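Glycoside hydrolase family 81 (Clostridium thermocellum, PDB 6FOP) probably hydrolyses beta-1,3-glucans such as laminarin as a family 81 glycoside hydrolase of the cellulosome. Local coordinates at residues P580-P592 and W652-F664. Sequence-based numbering, arbitrary orientation. Where two conformers were deposited one is given.
Sequences PITAASLYLGKDP and WICNLDSLGLPDF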
loop_
_atom_site.group_PDB
_atom_site.type_symbol
_atom_site.label_atom_id
_atom_site.label_comp_id
_atom_site.label_asym_id
_atom_site.label_seq_id
_atom_site.Cartn_x
_atom_site.Cartn_y
_atom_site.Cartn_z
ATOM N N PRO A 580 8.973 -6.587 -9.941
ATOM C CA PRO A 580 9.022 -7.413 -11.144
ATOM C C PRO A 580 8.104 -6.856 -12.229
ATOM O O PRO A 580 6.980 -6.449 -11.962
ATOM C CB PRO A 580 8.517 -8.765 -10.655
ATOM C CG PRO A 580 7.547 -8.400 -9.567
ATOM C CD PRO A 580 8.109 -7.173 -8.904
ATOM N N ILE A 581 8.585 -6.886 -13.463
ATOM C CA ILE A 581 7.766 -6.473 -14.590
ATOM C C ILE A 581 6.935 -7.678 -15.036
ATOM O O ILE A 581 7.488 -8.675 -15.480
ATOM C CB ILE A 581 8.629 -5.844 -15.712
ATOM C CG1 ILE A 581 9.383 -4.602 -15.170
ATOM C CG2 ILE A 581 7.762 -5.433 -16.880
ATOM C CD1 ILE A 581 10.324 -3.953 -16.169
ATOM N N THR A 582 5.608 -7.576 -14.904
ATOM C CA THR A 582 4.673 -8.626 -15.310
ATOM C C THR A 582 3.733 -8.020 -16.350
ATOM O O THR A 582 3.789 -6.823 -16.639
ATOM C CB THR A 582 3.843 -9.197 -14.139
ATOM O OG1 THR A 582 2.766 -8.313 -13.800
ATOM C CG2 THR A 582 4.716 -9.493 -12.906
ATOM N N ALA A 583 2.808 -8.821 -16.857
ATOM C CA ALA A 583 1.814 -8.278 -17.783
ATOM C C ALA A 583 0.737 -7.442 -17.098
ATOM O O ALA A 583 -0.233 -7.043 -17.739
ATOM C CB ALA A 583 1.193 -9.407 -18.597
ATOM N N ALA A 584 0.901 -7.208 -15.806
ATOM C CA ALA A 584 0.149 -6.196 -15.071
ATOM C C ALA A 584 0.935 -4.899 -14.913
ATOM O O ALA A 584 0.455 -3.977 -14.262
ATOM C CB ALA A 584 -0.298 -6.756 -13.732
ATOM N N SER A 585 2.127 -4.802 -15.514
ATOM C CA SER A 585 3.008 -3.648 -15.302
ATOM C C SER A 585 2.878 -2.566 -16.351
ATOM O O SER A 585 3.645 -1.601 -16.347
ATOM C CB SER A 585 4.467 -4.068 -15.179
ATOM O OG SER A 585 4.694 -4.903 -14.063
ATOM N N LEU A 586 1.886 -2.667 -17.226
ATOM C CA LEU A 586 1.721 -1.648 -18.233
ATOM C C LEU A 586 1.419 -0.271 -17.643
ATOM O O LEU A 586 1.661 0.742 -18.298
ATOM C CB LEU A 586 0.666 -2.046 -19.255
ATOM C CG LEU A 586 0.991 -3.312 -20.093
ATOM C CD1 LEU A 586 -0.209 -3.753 -20.917
ATOM C CD2 LEU A 586 2.210 -3.099 -20.984
ATOM N N TYR A 587 0.904 -0.234 -16.402
ATOM C CA TYR A 587 0.671 1.034 -15.722
ATOM C C TYR A 587 1.892 1.909 -15.670
ATOM O O TYR A 587 1.757 3.124 -15.596
ATOM C CB TYR A 587 0.141 0.823 -14.283
ATOM C CG TYR A 587 1.175 0.323 -13.311
ATOM C CD1 TYR A 587 1.977 1.218 -12.581
ATOM C CD2 TYR A 587 1.440 -1.034 -13.177
ATOM C CE1 TYR A 587 2.973 0.757 -11.742
ATOM C CE2 TYR A 587 2.433 -1.501 -12.358
ATOM C CZ TYR A 587 3.214 -0.603 -11.627
ATOM O OH TYR A 587 4.208 -1.068 -10.804
ATOM N N LEU A 588 3.082 1.310 -15.703
ATOM C CA LEU A 588 4.298 2.115 -15.672
ATOM C C LEU A 588 4.368 3.114 -16.819
ATOM O O LEU A 588 5.011 4.157 -16.705
ATOM C CB LEU A 588 5.520 1.197 -15.748
ATOM C CG LEU A 588 5.791 0.320 -14.529
ATOM C CD1 LEU A 588 6.888 -0.688 -14.818
ATOM C CD2 LEU A 588 6.155 1.201 -13.321
ATOM N N GLY A 589 3.725 2.756 -17.923
ATOM C CA GLY A 589 3.707 3.543 -19.139
ATOM C C GLY A 589 2.500 4.427 -19.351
ATOM O O GLY A 589 2.267 4.886 -20.466
ATOM N N LYS A 590 1.744 4.730 -18.284
ATOM C CA LYS A 590 0.611 5.673 -18.420
ATOM C C LYS A 590 0.968 6.938 -19.176
ATOM O O LYS A 590 0.191 7.425 -19.998
ATOM C CB LYS A 590 0.070 6.047 -17.041
ATOM C CG LYS A 590 -0.873 5.035 -16.452
ATOM C CD LYS A 590 -1.524 5.695 -15.235
ATOM C CE LYS A 590 -2.458 4.771 -14.502
ATOM N NZ LYS A 590 -3.790 4.655 -15.158
ATOM N N ASP A 591 2.129 7.502 -18.880
ATOM C CA ASP A 591 2.619 8.683 -19.611
ATOM C C ASP A 591 3.946 8.294 -20.255
ATOM O O ASP A 591 4.980 8.234 -19.572
ATOM C CB ASP A 591 2.809 9.878 -18.680
ATOM C CG ASP A 591 3.204 11.143 -19.415
ATOM O OD1 ASP A 591 3.538 11.085 -20.617
ATOM O OD2 ASP A 591 3.188 12.223 -18.764
ATOM N N PRO A 592 3.939 8.030 -21.566
ATOM C CA PRO A 592 5.220 7.679 -22.228
ATOM C C PRO A 592 6.291 8.767 -22.116
ATOM O O PRO A 592 7.464 8.431 -22.088
ATOM C CB PRO A 592 4.848 7.455 -23.676
ATOM C CG PRO A 592 3.403 7.418 -23.743
ATOM C CD PRO A 592 2.790 7.908 -22.479
ATOM N N TRP A 652 9.016 -9.453 -23.791
ATOM C CA TRP A 652 8.338 -8.215 -23.424
ATOM C C TRP A 652 8.663 -7.118 -24.437
ATOM O O TRP A 652 7.763 -6.481 -25.039
ATOM C CB TRP A 652 8.791 -7.805 -22.032
ATOM C CG TRP A 652 8.336 -6.454 -21.580
ATOM C CD1 TRP A 652 8.981 -5.265 -21.748
ATOM C CD2 TRP A 652 7.175 -6.163 -20.799
ATOM N NE1 TRP A 652 8.285 -4.250 -21.162
ATOM C CE2 TRP A 652 7.170 -4.768 -20.568
ATOM C CE3 TRP A 652 6.118 -6.934 -20.303
ATOM C CZ2 TRP A 652 6.169 -4.141 -19.838
ATOM C CZ3 TRP A 652 5.134 -6.311 -19.571
ATOM C CH2 TRP A 652 5.150 -4.926 -19.369
ATOM N N ILE A 653 9.955 -6.891 -24.639
ATOM C CA ILE A 653 10.379 -5.792 -25.494
ATOM C C ILE A 653 9.873 -5.980 -26.931
ATOM O O ILE A 653 9.341 -5.044 -27.545
ATOM C CB ILE A 653 11.913 -5.667 -25.481
ATOM C CG1 ILE A 653 12.409 -5.202 -24.108
ATOM C CG2 ILE A 653 12.374 -4.692 -26.551
ATOM C CD1 ILE A 653 13.905 -5.317 -23.920
ATOM N N CYS A 654 10.021 -7.202 -27.452
ATOM C CA CYS A 654 9.659 -7.462 -28.858
ATOM C C CYS A 654 8.144 -7.476 -29.066
ATOM O O CYS A 654 7.660 -7.126 -30.145
ATOM C CB CYS A 654 10.257 -8.765 -29.340
ATOM S SG CYS A 654 12.058 -8.713 -29.499
ATOM N N ASN A 655 7.365 -7.871 -28.032
ATOM C CA ASN A 655 5.915 -7.715 -28.133
ATOM C C ASN A 655 5.512 -6.239 -28.191
ATOM O O ASN A 655 4.643 -5.860 -28.984
ATOM C CB ASN A 655 5.180 -8.450 -27.027
ATOM C CG ASN A 655 4.796 -9.863 -27.446
ATOM O OD1 ASN A 655 3.983 -10.049 -28.355
ATOM N ND2 ASN A 655 5.395 -10.857 -26.805
ATOM N N LEU A 656 6.116 -5.384 -27.361
ATOM C CA LEU A 656 5.779 -3.958 -27.457
ATOM C C LEU A 656 6.183 -3.358 -28.809
ATOM O O LEU A 656 5.491 -2.522 -29.365
ATOM C CB LEU A 656 6.368 -3.156 -26.291
ATOM C CG LEU A 656 5.784 -3.514 -24.916
ATOM C CD1 LEU A 656 6.596 -2.859 -23.813
ATOM C CD2 LEU A 656 4.328 -3.137 -24.819
ATOM N N ASP A 657 7.289 -3.868 -29.356
ATOM C CA ASP A 657 7.757 -3.491 -30.694
ATOM C C ASP A 657 6.694 -3.756 -31.782
ATOM O O ASP A 657 6.508 -2.938 -32.688
ATOM C CB ASP A 657 9.072 -4.235 -30.990
ATOM C CG ASP A 657 9.771 -3.747 -32.250
ATOM O OD1 ASP A 657 9.778 -2.532 -32.576
ATOM O OD2 ASP A 657 10.348 -4.601 -32.931
ATOM N N SER A 658 5.963 -4.871 -31.633
ATOM C CA SER A 658 4.932 -5.261 -32.561
ATOM C C SER A 658 3.562 -4.637 -32.266
ATOM O O SER A 658 2.871 -4.144 -33.176
ATOM C CB SER A 658 4.811 -6.785 -32.493
ATOM O OG SER A 658 3.800 -7.215 -33.341
ATOM N N LEU A 659 3.162 -4.707 -31.002
ATOM C CA LEU A 659 1.808 -4.304 -30.561
ATOM C C LEU A 659 1.639 -2.807 -30.433
ATOM O O LEU A 659 0.532 -2.280 -30.634
ATOM C CB LEU A 659 1.497 -4.932 -29.206
ATOM C CG LEU A 659 1.480 -6.468 -29.083
ATOM C CD1 LEU A 659 1.527 -6.881 -27.600
ATOM C CD2 LEU A 659 0.240 -7.062 -29.690
ATOM N N GLY A 660 2.713 -2.110 -30.085
ATOM C CA GLY A 660 2.631 -0.709 -29.683
ATOM C C GLY A 660 2.570 -0.538 -28.180
ATOM O O GLY A 660 2.748 -1.478 -27.421
ATOM N N LEU A 661 2.377 0.708 -27.779
ATOM C CA LEU A 661 2.357 1.090 -26.391
ATOM C C LEU A 661 0.967 0.890 -25.786
ATOM O O LEU A 661 -0.050 0.983 -26.489
ATOM C CB LEU A 661 2.774 2.557 -26.270
ATOM C CG LEU A 661 4.131 2.943 -26.889
ATOM C CD1 LEU A 661 4.470 4.390 -26.568
ATOM C CD2 LEU A 661 5.228 2.009 -26.371
ATOM N N PRO A 662 0.896 0.684 -24.472
ATOM C CA PRO A 662 -0.431 0.551 -23.865
ATOM C C PRO A 662 -1.290 1.811 -24.070
ATOM O O PRO A 662 -0.814 2.923 -23.908
ATOM C CB PRO A 662 -0.141 0.324 -22.382
ATOM C CG PRO A 662 1.231 0.883 -22.185
ATOM C CD PRO A 662 1.972 0.566 -23.475
ATOM N N ASP A 663 -2.555 1.601 -24.349
ATOM C CA ASP A 663 -3.495 2.679 -24.637
ATOM C C ASP A 663 -4.529 2.699 -23.516
ATOM O O ASP A 663 -5.385 1.816 -23.428
ATOM C CB ASP A 663 -4.166 2.439 -25.986
ATOM C CG ASP A 663 -4.987 3.626 -26.471
ATOM O OD1 ASP A 663 -5.481 4.392 -25.621
ATOM O OD2 ASP A 663 -5.146 3.784 -27.701
ATOM N N PHE A 664 -4.430 3.716 -22.669
ATOM C CA PHE A 664 -5.287 3.857 -21.497
ATOM C C PHE A 664 -6.587 4.603 -21.769
ATOM O O PHE A 664 -7.342 4.876 -20.852
ATOM C CB PHE A 664 -4.486 4.542 -20.399
ATOM C CG PHE A 664 -3.331 3.719 -19.943
ATOM C CD1 PHE A 664 -3.532 2.670 -19.055
ATOM C CD2 PHE A 664 -2.073 3.891 -20.505
ATOM C CE1 PHE A 664 -2.470 1.875 -18.645
ATOM C CE2 PHE A 664 -1.037 3.102 -20.106
ATOM C CZ PHE A 664 -1.230 2.100 -19.184
#
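In this family 81 enzyme, the loop leading into helix 592-606 packs where the C-terminal half of helix 646-659 passes into a small C-terminal antiparallel sheet, chiefly through Trp652 against Ile581 and Leu586, and Phe664 against Lys590. In the conformer given, Ile581 CG2 sits over one face of the indole, a CH-pi contact 3.6 Å from the centroid of the six-membered ring, and Leu656 CD1 lies over the opposite face. With CG anti to the backbone N (chi1 172°), Trp652 reaches out from its helix to bring CZ3 within 3.3 Å of Thr582 O; its NE1 is hydrogen-bonded to Met620 O. Thr582 opens a type I turn (582-585) and within it an ST turn, its OG1 accepting from Ala584 N, while Ser585 OG accepts from Thr582 N at 2.9 Å, the bond nearly straight. Past the turn, the Leu586 and Trp652 side chains run past each other in opposite directions, Leu586 CD2 3.8 Å from Trp652 CH2, and Leu586 CB meets Pro662 CB at 4.0 Å. Gly660, the first residue past the helix, has positive phi and leads into strand 661-662, which pairs with strand 673-678. Lys590 CG lies above the centre of the Phe664 ring, 4.0 Å from its centroid, while Leu586 O approaches Phe664 CZ at the ring edge (3.3 Å).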